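PDB 4PDY: aminoglycoside phosphotransferase from Alicyclobacillus acidocaldarius subsp. acidocaldarius, which probably acts as a transferase of the kinase-like phosphotransferase family, most likely moving a phosphate group onto a substrate that remains unestablished. Local coordinates for residues A[267-272]-A[333-338]; A[87-92]-A[107-112]. One frame throughout, in Å; residues are numbered along the deposited sequence.

Overall arrangement
The two contacts sit on opposite sides of the chain's centre, their own centres about 20 Å (contact 1) and 22 Å (contact 2) from it, in the two lobes expected of a kinase-like phosphotransferase. Contact 2 (87-92 with 107-112) pairs strands in the N-terminal sheet and runs into the pocket where W110 and V111 touch a bound histidine. Contact 1 (267-272 with 333-338) packs the turn between two helices against helix 319-347 in the helical part. The centres of contact 1 and contact 2 are 39 Å apart; the nearest atoms of contact 1 and contact 2 are about 23 Å apart. Thiocyanate, probably from the crystallisation liquor, lies beside both contacts.

Contact 1 of 2, residues A[267-272]-A[333-338]; sequences GNWDGH and EKRQAF. With SCN (thiocyanate ion), chain C.
K334 O accepts two bonds: the helical one from F338 N, at 3.0 Å, and one from a water that also donates to W269 O. That water lies 2.7 Å from K334 O, and since no direct hydrogen bond joins the segments, the remaining evidence for their association is packing, centred on W269. R335 CB stands 3.5 Å from the centroid of the W269 five-membered ring and 6° off the ring normal, a CH-pi contact over the face; R335 CG follows over the middle of the indole. With CG anti to the backbone N (chi1 174°) and the chain extended to NE, the arginine runs alongside the indole, its guanidinium turned 84° from the ring plane. R335 NH1 forms a salt bridge with D195, while R335 NE makes only a weak bond, 3.2 Å, to the thiocyanate N.

The turn is type I' from G267 to D270, and it links helix 252-266 to helix 271-284 in the helical lobe of this kinase-like fold. D270 is the N-cap of the second helix: its OD1 accepts from H272 N on the anti side, tilted out of the carboxylate plane, and, at 2.8 Å, from H272 ND1 on the syn side. On the indole's edge F338 CD2 meets W269 CE3 at 3.7 Å, and L264 touches both residues. An alanine in place of W269 removes the indole, and is likely to open a gap beside F338 and leave the R335 chain without the surface it packs on. N268 crosses K334 at about a right angle, its OD1 3.5 Å from K334 CB.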
ATOM      1  N   GLY A 267     -14.810   0.661  -4.785  1.00 21.68           N
ATOM      2  CA  GLY A 267     -16.148   0.065  -4.610  1.00 21.00           C
ATOM      3  C   GLY A 267     -17.232   1.015  -4.122  1.00 17.94           C
ATOM      4  O   GLY A 267     -18.213   0.580  -3.519  1.00 16.79           O
ATOM      5  N   ASN A 268     -17.064   2.310  -4.383  1.00 17.63           N
ATOM      6  CA  ASN A 268     -17.994   3.345  -3.929  1.00 18.80           C
ATOM      7  C   ASN A 268     -18.523   3.145  -2.524  1.00 16.57           C
ATOM      8  O   ASN A 268     -19.720   3.210  -2.243  1.00 16.18           O
ATOM      9  CB  ASN A 268     -19.138   3.600  -4.902  1.00 20.26           C
ATOM     10  CG  ASN A 268     -19.797   4.958  -4.657  1.00 21.07           C
ATOM     11  OD1 ASN A 268     -19.239   5.819  -3.967  1.00 22.34           O
ATOM     12  ND2 ASN A 268     -20.970   5.136  -5.159  1.00 22.43           N
ATOM     13  N   TRP A 269     -17.583   2.897  -1.634  1.00 13.92           N
ATOM     14  CA  TRP A 269     -17.843   3.011  -0.205  1.00 14.68           C
ATOM     15  C   TRP A 269     -18.859   1.972   0.270  1.00 16.13           C
ATOM     16  O   TRP A 269     -19.539   2.159   1.260  1.00 17.03           O
ATOM     17  CB  TRP A 269     -18.174   4.490   0.172  1.00 14.56           C
ATOM     18  CG  TRP A 269     -16.971   5.332  -0.168  1.00 12.17           C
ATOM     19  CD1 TRP A 269     -16.687   5.933  -1.365  1.00 13.95           C
ATOM     20  CD2 TRP A 269     -15.826   5.550   0.663  1.00 12.83           C
ATOM     21  NE1 TRP A 269     -15.439   6.496  -1.328  1.00 13.90           N
ATOM     22  CE2 TRP A 269     -14.887   6.276  -0.094  1.00 13.65           C
ATOM     23  CE3 TRP A 269     -15.492   5.175   1.967  1.00 13.89           C
ATOM     24  CZ2 TRP A 269     -13.663   6.667   0.415  1.00 13.81           C
ATOM     25  CZ3 TRP A 269     -14.276   5.575   2.473  1.00 14.09           C
ATOM     26  CH2 TRP A 269     -13.379   6.318   1.715  1.00 13.29           C
ATOM     27  N   ASP A 270     -18.884   0.835  -0.436  1.00 14.24           N
ATOM     28  CA  ASP A 270     -19.653  -0.349  -0.022  1.00 13.78           C
ATOM     29  C   ASP A 270     -19.023  -0.949   1.238  1.00 11.37           C
ATOM     30  O   ASP A 270     -17.901  -1.469   1.220  1.00 12.08           O
ATOM     31  CB  ASP A 270     -19.659  -1.378  -1.156  1.00 13.85           C
ATOM     32  CG  ASP A 270     -20.532  -2.597  -0.867  1.00 15.93           C
ATOM     33  OD1 ASP A 270     -20.756  -2.980   0.285  1.00 14.79           O
ATOM     34  OD2 ASP A 270     -21.024  -3.192  -1.831  1.00 23.13           O
ATOM     35  N   GLY A 271     -19.746  -0.852   2.354  1.00 11.55           N
ATOM     36  CA  GLY A 271     -19.229  -1.307   3.632  1.00 12.57           C
ATOM     37  C   GLY A 271     -19.000  -2.789   3.747  1.00 10.83           C
ATOM     38  O   GLY A 271     -18.332  -3.241   4.662  1.00 11.91           O
ATOM     39  N   HIS A 272     -19.500  -3.587   2.789  1.00 11.37           N
ATOM     40  CA  HIS A 272     -19.130  -5.009   2.797  1.00 12.46           C
ATOM     41  C   HIS A 272     -17.627  -5.181   2.639  1.00 10.49           C
ATOM     42  O   HIS A 272     -17.047  -6.116   3.185  1.00 11.68           O
ATOM     43  CB  HIS A 272     -19.813  -5.833   1.695  1.00 14.75           C
ATOM     44  CG  HIS A 272     -21.292  -5.993   1.855  1.00 15.81           C
ATOM     45  ND1 HIS A 272     -22.199  -5.183   1.203  1.00 18.30           N
ATOM     46  CD2 HIS A 272     -22.026  -6.883   2.565  1.00 18.27           C
ATOM     47  CE1 HIS A 272     -23.427  -5.553   1.524  1.00 19.35           C
ATOM     48  NE2 HIS A 272     -23.350  -6.601   2.323  1.00 18.25           N
ATOM     49  N   GLU A 333     -20.991  11.802  -1.169  0.50 13.30           N
ATOM     50  CA  GLU A 333     -22.036  11.541  -0.180  0.50 14.46           C
ATOM     51  C   GLU A 333     -22.004  10.106   0.321  0.50 13.87           C
ATOM     52  O   GLU A 333     -22.201   9.861   1.505  0.50 15.47           O
ATOM     53  CB  GLU A 333     -23.435  11.884  -0.692  0.50 14.92           C
ATOM     54  CG  GLU A 333     -24.513  11.503   0.314  0.50 17.11           C
ATOM     55  CD  GLU A 333     -24.195  12.042   1.706  0.50 20.19           C
ATOM     56  OE1 GLU A 333     -23.778  13.201   1.773  0.50 28.87           O
ATOM     57  OE2 GLU A 333     -24.310  11.327   2.728  0.50 24.79           O
ATOM     58  N   LYS A 334     -21.744   9.156  -0.576  1.00 14.28           N
ATOM     59  CA  LYS A 334     -21.585   7.759  -0.154  1.00 14.55           C
ATOM     60  C   LYS A 334     -20.409   7.580   0.806  1.00 14.43           C
ATOM     61  O   LYS A 334     -20.496   6.829   1.776  1.00 14.51           O
ATOM     62  CB  LYS A 334     -21.425   6.822  -1.363  1.00 17.52           C
ATOM     63  CG  LYS A 334     -22.725   6.488  -2.052  1.00 25.90           C
ATOM     64  CD  LYS A 334     -23.615   5.593  -1.204  1.00 31.91           C
ATOM     65  CE  LYS A 334     -23.154   4.151  -1.230  1.00 38.92           C
ATOM     66  NZ  LYS A 334     -24.158   3.274  -0.578  1.00 45.32           N
ATOM     67  N   ARG A 335     -19.319   8.286   0.535  1.00 12.94           N
ATOM     68  CA  ARG A 335     -18.150   8.270   1.419  1.00 12.36           C
ATOM     69  C   ARG A 335     -18.505   8.833   2.809  1.00 12.52           C
ATOM     70  O   ARG A 335     -18.165   8.239   3.839  1.00 13.91           O
ATOM     71  CB  ARG A 335     -17.003   9.061   0.779  1.00 12.65           C
ATOM     72  CG  ARG A 335     -15.788   9.243   1.673  1.00 12.10           C
ATOM     73  CD  ARG A 335     -14.659   9.955   0.943  1.00 12.86           C
ATOM     74  NE  ARG A 335     -13.514  10.221   1.797  1.00 12.39           N
ATOM     75  CZ  ARG A 335     -13.449  11.230   2.682  1.00 12.82           C
ATOM     76  NH1 ARG A 335     -14.458  12.084   2.805  1.00 13.62           N
ATOM     77  NH2 ARG A 335     -12.361  11.383   3.423  1.00 15.38           N
ATOM     78  N   GLN A 336     -19.193   9.976   2.823  0.50 12.90           N
ATOM     79  CA  GLN A 336     -19.662  10.578   4.080  0.50 12.33           C
ATOM     80  C   GLN A 336     -20.541   9.601   4.852  0.50 13.35           C
ATOM     81  O   GLN A 336     -20.368   9.421   6.052  0.50 14.63           O
ATOM     82  CB  GLN A 336     -20.455  11.862   3.808  0.50 11.74           C
ATOM     83  CG  GLN A 336     -19.609  13.037   3.349  0.50 11.37           C
ATOM     84  CD  GLN A 336     -18.573  13.452   4.370  0.50 11.32           C
ATOM     85  OE1 GLN A 336     -18.892  13.654   5.543  0.50 12.46           O
ATOM     86  NE2 GLN A 336     -17.344  13.606   3.934  0.50 10.37           N
ATOM     87  N   ALA A 337     -21.472   8.951   4.155  1.00 14.36           N
ATOM     88  CA  ALA A 337     -22.390   7.996   4.792  1.00 15.21           C
ATOM     89  C   ALA A 337     -21.651   6.809   5.407  1.00 14.20           C
ATOM     90  O   ALA A 337     -21.969   6.330   6.488  1.00 15.01           O
ATOM     91  CB  ALA A 337     -23.418   7.496   3.788  1.00 14.27           C
ATOM     92  N   PHE A 338     -20.664   6.313   4.687  1.00 13.92           N
ATOM     93  CA  PHE A 338     -19.881   5.206   5.187  1.00 14.01           C
ATOM     94  C   PHE A 338     -19.102   5.587   6.434  1.00 14.09           C
ATOM     95  O   PHE A 338     -19.093   4.852   7.423  1.00 13.26           O
ATOM     96  CB  PHE A 338     -18.905   4.625   4.162  1.00 13.55           C
ATOM     97  CG  PHE A 338     -17.984   3.637   4.791  1.00 13.63           C
ATOM     98  CD1 PHE A 338     -18.425   2.356   5.099  1.00 15.00           C
ATOM     99  CD2 PHE A 338     -16.733   4.028   5.230  1.00 15.14           C
ATOM    100  CE1 PHE A 338     -17.599   1.489   5.803  1.00 14.52           C
ATOM    101  CE2 PHE A 338     -15.903   3.155   5.906  1.00 14.32           C
ATOM    102  CZ  PHE A 338     -16.335   1.878   6.181  1.00 15.15           C
TER
HETATM  103  S   SCN C 402      -9.768  10.417   0.067  0.75 24.81           S
HETATM  104  C   SCN C 402     -10.478   9.280   0.551  0.75 14.95           C
HETATM  105  N   SCN C 402     -11.020   8.408   0.921  0.75 10.33           N
HETATM  106  O   HOH W   1     -21.660   4.403   1.733  1.00 30.54           O

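Contact 2 of 2, residues A[87-92]-A[107-112]; sequences RFVTTS and VTEWVS. With HIS (histidine), chain B.
Residues 87-89 run antiparallel to 107-109 about the non-hydrogen-bonded pair F88-T108, whose CA atoms are 4.2 Å apart. This short pairing belongs to the antiparallel sheet of the N-terminal lobe of a kinase-like fold. On one side of that pair V89 N bonds to V107 O (2.8 Å, nearly straight at 173°). On the other, E109 N bonds to R87 O (2.8 Å, 160°). Next along the pairing, one water donates to V89 O (2.7 Å) and accepts from V107 N, linking the strands where no direct bond joins them.

F88 and T108 share one face of the sheet and lie side by side. A T108 chi1 of 66° puts OG1 between the backbone N and the carbonyl carbon and turns CG2 to the F88 side, 3.8 Å from F88 CD1 and oblique to the ring; M70, V71 and L74 of helix 64-79 also touch the phenylalanine. V89 and V107 point to the other face, where Y55 of strand 54-60 touches both. E109 is modelled in two conformers; in the one described, and so less certainly, OE2 comes to 3.5 Å from V89 CG2 and OE1 forms a salt bridge with R53.

Past the strand, 110-112 probably corresponds to the linker that, in kinase relatives, holds the nucleotide base. Here the N of a bound histidine lies close to V111 O. CD2 of the ligand ring sits over the centre of one face of W110, with CB of the ligand 3.3 Å from W110 CH2.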
ATOM      1  N   ARG A  87       8.701 -17.044  -2.216  1.00  9.82           N
ATOM      2  CA  ARG A  87       9.917 -17.543  -1.631  1.00  9.05           C
ATOM      3  C   ARG A  87      11.159 -17.176  -2.417  1.00  9.75           C
ATOM      4  O   ARG A  87      11.238 -17.422  -3.636  1.00 11.17           O
ATOM      5  CB  ARG A  87       9.842 -19.051  -1.454  1.00  9.86           C
ATOM      6  CG  ARG A  87       8.610 -19.533  -0.727  1.00 10.69           C
ATOM      7  CD  ARG A  87       8.402 -18.830   0.618  1.00 11.17           C
ATOM      8  NE  ARG A  87       6.990 -18.960   1.050  1.00 11.83           N
ATOM      9  CZ  ARG A  87       6.492 -19.978   1.733  1.00 10.96           C
ATOM     10  NH1 ARG A  87       5.196 -20.020   1.973  1.00 12.27           N
ATOM     11  NH2 ARG A  87       7.260 -20.989   2.136  1.00 13.35           N
ATOM     12  N   PHE A  88      12.167 -16.659  -1.731  1.00 10.65           N
ATOM     13  CA  PHE A  88      13.386 -16.211  -2.345  1.00 10.95           C
ATOM     14  C   PHE A  88      14.252 -17.395  -2.756  1.00 10.22           C
ATOM     15  O   PHE A  88      14.344 -18.392  -2.058  1.00 11.78           O
ATOM     16  CB  PHE A  88      14.153 -15.313  -1.360  1.00 12.29           C
ATOM     17  CG  PHE A  88      13.391 -14.050  -0.956  1.00 14.36           C
ATOM     18  CD1 PHE A  88      13.338 -12.973  -1.794  1.00 15.41           C
ATOM     19  CD2 PHE A  88      12.733 -13.970   0.265  1.00 17.26           C
ATOM     20  CE1 PHE A  88      12.659 -11.815  -1.448  1.00 15.34           C
ATOM     21  CE2 PHE A  88      12.037 -12.835   0.619  1.00 18.62           C
ATOM     22  CZ  PHE A  88      11.995 -11.755  -0.235  1.00 17.53           C
ATOM     23  N   VAL A  89      14.884 -17.253  -3.914  1.00 11.21           N
ATOM     24  CA  VAL A  89      15.831 -18.229  -4.451  1.00 11.16           C
ATOM     25  C   VAL A  89      17.219 -17.640  -4.287  1.00  9.88           C
ATOM     26  O   VAL A  89      17.444 -16.472  -4.596  1.00 12.75           O
ATOM     27  CB  VAL A  89      15.533 -18.545  -5.930  1.00 13.34           C
ATOM     28  CG1 VAL A  89      16.575 -19.512  -6.457  1.00 14.22           C
ATOM     29  CG2 VAL A  89      14.118 -19.100  -6.018  1.00 15.26           C
ATOM     30  N   THR A  90      18.157 -18.442  -3.816  1.00 10.84           N
ATOM     31  CA  THR A  90      19.516 -17.977  -3.616  1.00 10.75           C
ATOM     32  C   THR A  90      20.408 -18.327  -4.796  1.00 11.64           C
ATOM     33  O   THR A  90      20.084 -19.212  -5.576  1.00 12.47           O
ATOM     34  CB  THR A  90      20.143 -18.543  -2.345  1.00 13.69           C
ATOM     35  OG1 THR A  90      20.170 -19.959  -2.397  1.00 18.05           O
ATOM     36  CG2 THR A  90      19.359 -18.083  -1.097  1.00 15.66           C
ATOM     37  N   THR A  91      21.519 -17.626  -4.926  1.00  9.92           N
ATOM     38  CA  THR A  91      22.470 -17.863  -5.984  1.00 10.78           C
ATOM     39  C   THR A  91      23.255 -19.158  -5.712  1.00 12.03           C
ATOM     40  O   THR A  91      23.112 -19.801  -4.666  1.00 13.99           O
ATOM     41  CB  THR A  91      23.469 -16.699  -6.085  1.00 11.67           C
ATOM     42  OG1 THR A  91      24.328 -16.719  -4.937  1.00 12.40           O
ATOM     43  CG2 THR A  91      22.761 -15.342  -6.230  1.00 11.60           C
ATOM     44  N   SER A  92      24.118 -19.503  -6.654  1.00 12.47           N
ATOM     45  CA  SER A  92      24.977 -20.665  -6.496  1.00 14.67           C
ATOM     46  C   SER A  92      25.939 -20.537  -5.313  1.00 15.15           C
ATOM     47  O   SER A  92      26.434 -21.539  -4.811  1.00 20.84           O
ATOM     48  CB  SER A  92      25.774 -20.919  -7.772  1.00 15.03           C
ATOM     49  OG  SER A  92      26.617 -19.820  -8.036  1.00 16.39           O
ATOM     50  N   VAL A 107      15.406 -12.871  -6.734  1.00  9.06           N
ATOM     51  CA  VAL A 107      14.571 -13.803  -7.470  1.00  9.55           C
ATOM     52  C   VAL A 107      13.692 -14.543  -6.472  1.00  9.36           C
ATOM     53  O   VAL A 107      14.154 -14.956  -5.404  1.00 10.16           O
ATOM     54  CB  VAL A 107      15.467 -14.804  -8.243  1.00  9.78           C
ATOM     55  CG1 VAL A 107      14.630 -15.840  -8.954  1.00 10.79           C
ATOM     56  CG2 VAL A 107      16.380 -14.095  -9.244  1.00 10.55           C
ATOM     57  N   THR A 108      12.434 -14.747  -6.861  1.00  9.36           N
ATOM     58  CA  THR A 108      11.519 -15.588  -6.096  1.00  9.78           C
ATOM     59  C   THR A 108      10.896 -16.653  -6.987  1.00  9.78           C
ATOM     60  O   THR A 108      10.880 -16.573  -8.235  1.00 11.56           O
ATOM     61  CB  THR A 108      10.369 -14.805  -5.436  1.00 11.56           C
ATOM     62  OG1 THR A 108       9.512 -14.243  -6.422  1.00 14.43           O
ATOM     63  CG2 THR A 108      10.880 -13.679  -4.554  1.00 12.16           C
ATOM     64  N   GLU A 109      10.413 -17.702  -6.333  0.50  9.74           N
ATOM     65  CA  GLU A 109       9.581 -18.686  -7.016  0.50 10.28           C
ATOM     66  C   GLU A 109       8.383 -17.916  -7.543  0.50 12.13           C
ATOM     67  O   GLU A 109       7.971 -16.915  -6.944  0.50 12.66           O
ATOM     68  CB  GLU A 109       9.115 -19.796  -6.049  0.50 12.40           C
ATOM     69  CG  GLU A 109      10.215 -20.589  -5.342  0.50 12.47           C
ATOM     70  CD  GLU A 109      11.014 -21.565  -6.223  0.50 14.32           C
ATOM     71  OE1 GLU A 109      10.561 -21.953  -7.321  0.50 16.98           O
ATOM     72  OE2 GLU A 109      12.122 -21.972  -5.795  0.50 16.50           O
ATOM     73  N   TRP A 110       7.813 -18.366  -8.652  1.00 15.21           N
ATOM     74  CA  TRP A 110       6.623 -17.769  -9.174  1.00 15.23           C
ATOM     75  C   TRP A 110       5.409 -18.124  -8.361  1.00 16.52           C
ATOM     76  O   TRP A 110       5.257 -19.264  -7.934  1.00 21.28           O
ATOM     77  CB  TRP A 110       6.367 -18.338 -10.551  1.00 18.77           C
ATOM     78  CG  TRP A 110       5.279 -17.693 -11.247  1.00 18.07           C
ATOM     79  CD1 TRP A 110       4.001 -18.172 -11.478  1.00 20.23           C
ATOM     80  CD2 TRP A 110       5.374 -16.459 -11.903  1.00 18.60           C
ATOM     81  NE1 TRP A 110       3.300 -17.252 -12.217  1.00 22.46           N
ATOM     82  CE2 TRP A 110       4.127 -16.192 -12.491  1.00 20.81           C
ATOM     83  CE3 TRP A 110       6.410 -15.537 -12.061  1.00 20.50           C
ATOM     84  CZ2 TRP A 110       3.884 -15.028 -13.190  1.00 23.77           C
ATOM     85  CZ3 TRP A 110       6.170 -14.394 -12.744  1.00 26.04           C
ATOM     86  CH2 TRP A 110       4.927 -14.146 -13.317  1.00 25.46           C
ATOM     87  N   VAL A 111       4.539 -17.142  -8.158  1.00 15.24           N
ATOM     88  CA  VAL A 111       3.265 -17.349  -7.498  1.00 16.64           C
ATOM     89  C   VAL A 111       2.146 -17.251  -8.513  1.00 16.19           C
ATOM     90  O   VAL A 111       1.946 -16.206  -9.124  1.00 16.61           O
ATOM     91  CB  VAL A 111       3.027 -16.302  -6.396  1.00 17.64           C
ATOM     92  CG1 VAL A 111       1.684 -16.579  -5.753  1.00 16.50           C
ATOM     93  CG2 VAL A 111       4.159 -16.350  -5.389  1.00 19.85           C
ATOM     94  N   SER A 112       1.431 -18.356  -8.697  1.00 19.07           N
ATOM     95  CA  SER A 112       0.283 -18.385  -9.584  1.00 20.88           C
ATOM     96  C   SER A 112      -0.867 -17.641  -8.934  1.00 17.23           C
ATOM     97  O   SER A 112      -1.192 -17.868  -7.771  1.00 20.87           O
ATOM     98  CB  SER A 112      -0.151 -19.833  -9.874  1.00 23.18           C
ATOM     99  OG  SER A 112       0.886 -20.562 -10.492  1.00 29.69           O
TER
HETATM  100  N   HIS B 401       1.457 -14.421 -10.814  1.00 46.96           N
HETATM  101  CA  HIS B 401       1.588 -12.968 -10.794  1.00 42.08           C
HETATM  102  C   HIS B 401       0.622 -12.365 -11.809  1.00 36.73           C
HETATM  103  O   HIS B 401       0.959 -12.066 -12.899  1.00 48.44           O
HETATM  104  CB  HIS B 401       3.017 -12.523 -11.130  1.00 46.47           C
HETATM  105  CG  HIS B 401       4.044 -12.863 -10.088  1.00 39.56           C
HETATM  106  ND1 HIS B 401       4.982 -11.949  -9.656  1.00 40.71           N
HETATM  107  CD2 HIS B 401       4.301 -14.010  -9.414  1.00 36.94           C
HETATM  108  CE1 HIS B 401       5.766 -12.515  -8.755  1.00 28.64           C
HETATM  109  NE2 HIS B 401       5.370 -13.763  -8.583  1.00 28.08           N
HETATM  110  OXT HIS B 401      -0.560 -12.168 -11.506  1.00 52.14           O
HETATM  111  O   HOH W   2      17.692 -13.880  -5.210  1.00  9.60           O